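Local coordinates for protein dermonecrotic toxin (Pasteurella multocida, PDB 2EBF) that acts as a potent mitogen and dermonecrotic toxin that induces bone resorption and is associated with severe atrophic rhinitis of pigs, at residues E197-P202 and R255-S260. Numbering follows the deposited sequence.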
loop_
_atom_site.group_PDB
_atom_site.type_symbol
_atom_site.label_atom_id
_atom_site.label_comp_id
_atom_site.label_asym_id
_atom_site.label_seq_id
_atom_site.Cartn_x
_atom_site.Cartn_y
_atom_site.Cartn_z
ATOM N N GLU A 197 -14.996 25.560 -17.096
ATOM C CA GLU A 197 -14.881 24.686 -18.264
ATOM C C GLU A 197 -13.818 25.147 -19.256
ATOM O O GLU A 197 -13.318 24.343 -20.048
ATOM C CB GLU A 197 -16.238 24.523 -18.954
ATOM C CG GLU A 197 -17.252 23.731 -18.125
ATOM C CD GLU A 197 -18.610 23.581 -18.803
ATOM O OE1 GLU A 197 -18.828 24.178 -19.886
ATOM O OE2 GLU A 197 -19.465 22.857 -18.241
ATOM N N ALA A 198 -13.462 26.429 -19.193
ATOM C CA ALA A 198 -12.406 26.993 -20.045
ATOM C C ALA A 198 -11.045 26.353 -19.783
ATOM O O ALA A 198 -10.238 26.207 -20.703
ATOM C CB ALA A 198 -12.327 28.504 -19.872
ATOM N N ILE A 199 -10.791 25.978 -18.528
ATOM C CA ILE A 199 -9.563 25.267 -18.165
ATOM C C ILE A 199 -9.474 23.939 -18.920
ATOM O O ILE A 199 -10.428 23.154 -18.931
ATOM C CB ILE A 199 -9.439 25.060 -16.630
ATOM C CG1 ILE A 199 -8.835 26.302 -15.975
ATOM C CG2 ILE A 199 -8.559 23.869 -16.304
ATOM C CD1 ILE A 199 -9.839 27.214 -15.355
ATOM N N ASP A 200 -8.328 23.709 -19.558
ATOM C CA ASP A 200 -8.145 22.558 -20.443
ATOM C C ASP A 200 -7.098 21.558 -19.935
ATOM O O ASP A 200 -6.711 20.627 -20.652
ATOM C CB ASP A 200 -7.826 23.028 -21.879
ATOM C CG ASP A 200 -6.488 23.761 -21.987
ATOM O OD1 ASP A 200 -5.902 23.758 -23.094
ATOM O OD2 ASP A 200 -6.021 24.340 -20.981
ATOM N N PHE A 201 -6.646 21.758 -18.698
ATOM C CA PHE A 201 -5.740 20.821 -18.035
ATOM C C PHE A 201 -6.360 20.319 -16.725
ATOM O O PHE A 201 -7.222 20.997 -16.165
ATOM C CB PHE A 201 -4.357 21.455 -17.797
ATOM C CG PHE A 201 -4.389 22.762 -17.033
ATOM C CD1 PHE A 201 -4.457 22.776 -15.640
ATOM C CD2 PHE A 201 -4.313 23.978 -17.709
ATOM C CE1 PHE A 201 -4.476 23.981 -14.932
ATOM C CE2 PHE A 201 -4.329 25.188 -17.010
ATOM C CZ PHE A 201 -4.411 25.188 -15.620
ATOM N N PRO A 202 -5.961 19.112 -16.261
ATOM C CA PRO A 202 -6.354 18.689 -14.915
ATOM C C PRO A 202 -5.774 19.640 -13.874
ATOM O O PRO A 202 -4.568 19.890 -13.867
ATOM C CB PRO A 202 -5.721 17.296 -14.774
ATOM C CG PRO A 202 -5.477 16.835 -16.169
ATOM C CD PRO A 202 -5.173 18.074 -16.953
ATOM N N ARG A 255 -3.379 29.222 -15.121
ATOM C CA ARG A 255 -4.294 30.187 -15.711
ATOM C C ARG A 255 -5.087 30.927 -14.643
ATOM O O ARG A 255 -5.489 30.337 -13.635
ATOM C CB ARG A 255 -5.250 29.508 -16.694
ATOM C CG ARG A 255 -5.745 30.441 -17.798
ATOM C CD ARG A 255 -6.941 29.878 -18.549
ATOM N NE ARG A 255 -6.657 28.595 -19.189
ATOM C CZ ARG A 255 -7.524 27.917 -19.939
ATOM N NH1 ARG A 255 -8.743 28.401 -20.161
ATOM N NH2 ARG A 255 -7.171 26.753 -20.471
ATOM N N ILE A 256 -5.290 32.224 -14.869
ATOM C CA ILE A 256 -6.167 33.032 -14.023
ATOM C C ILE A 256 -7.493 33.258 -14.737
ATOM O O ILE A 256 -7.522 33.680 -15.896
ATOM C CB ILE A 256 -5.532 34.390 -13.628
ATOM C CG1 ILE A 256 -4.234 34.168 -12.848
ATOM C CG2 ILE A 256 -6.514 35.227 -12.793
ATOM C CD1 ILE A 256 -3.332 35.384 -12.784
ATOM N N ILE A 257 -8.586 32.952 -14.044
ATOM C CA ILE A 257 -9.924 33.256 -14.526
ATOM C C ILE A 257 -10.692 33.924 -13.396
ATOM O O ILE A 257 -10.850 33.342 -12.321
ATOM C CB ILE A 257 -10.683 31.993 -15.020
ATOM C CG1 ILE A 257 -10.033 31.438 -16.292
ATOM C CG2 ILE A 257 -12.164 32.308 -15.264
ATOM C CD1 ILE A 257 -10.704 30.200 -16.867
ATOM N N GLU A 258 -11.140 35.156 -13.647
ATOM C CA GLU A 258 -11.969 35.911 -12.708
ATOM C C GLU A 258 -11.441 35.859 -11.272
ATOM O O GLU A 258 -12.121 35.355 -10.375
ATOM C CB GLU A 258 -13.425 35.426 -12.757
ATOM C CG GLU A 258 -14.201 35.854 -13.997
ATOM C CD GLU A 258 -15.685 35.537 -13.894
ATOM O OE1 GLU A 258 -16.503 36.486 -13.928
ATOM O OE2 GLU A 258 -16.033 34.341 -13.768
ATOM N N ASN A 259 -10.225 36.362 -11.066
ATOM C CA ASN A 259 -9.642 36.504 -9.720
ATOM C C ASN A 259 -9.179 35.197 -9.050
ATOM O O ASN A 259 -8.741 35.206 -7.896
ATOM C CB ASN A 259 -10.591 37.293 -8.799
ATOM C CG ASN A 259 -9.899 37.830 -7.556
ATOM O OD1 ASN A 259 -10.264 37.475 -6.433
ATOM N ND2 ASN A 259 -8.899 38.684 -7.750
ATOM N N SER A 260 -9.274 34.084 -9.776
ATOM C CA SER A 260 -8.793 32.792 -9.278
ATOM C C SER A 260 -7.653 32.247 -10.133
ATOM O O SER A 260 -7.707 32.313 -11.363
ATOM C CB SER A 260 -9.935 31.773 -9.210
ATOM O OG SER A 260 -10.915 32.158 -8.260
#
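The guanidinium of Arg-255 lies with one face over the backbone of Ile-199, whose CA stands 3.4 Å above the plane toward the rim, while Ala-198 O and Asp-200 OD2 meet its edge. The Phe-201 ring has Ile-199 CG2 over the centre of one face and the backbone N of Arg-255 at its edge. Here a loop of the C2 part of the toxin packs, at the surface, against a beta hairpin whose type I' turn, Ile-257 to Ser-260, joins strands 254-257 and 260-263. Asp-200 OD2 forms a salt bridge of 2.7 Å with Arg-255 NH2, the carboxylate and guanidinium planes turned 64° apart. Ala-198 O receives two weak hydrogen bonds, 2.7 Å from Arg-255 NH1 and 3.1 Å from Arg-255 NH2, so NH2 turns mainly to the carboxylate. CG of Arg-255 is anti to the backbone N (chi1 -152°), and a bend at chi3 (-59°) brings the guanidinium over Ile-199 CA. Beside this polar patch, Pro-196 and Tyr-262 add to the apolar side, packing on Ile-257 and Ile-199 respectively. Ile-257 CD1 sits 3.8 Å from Ala-198 CB and makes a close methyl-to-methyl contact of 3.5 Å with Ile-199 CD1.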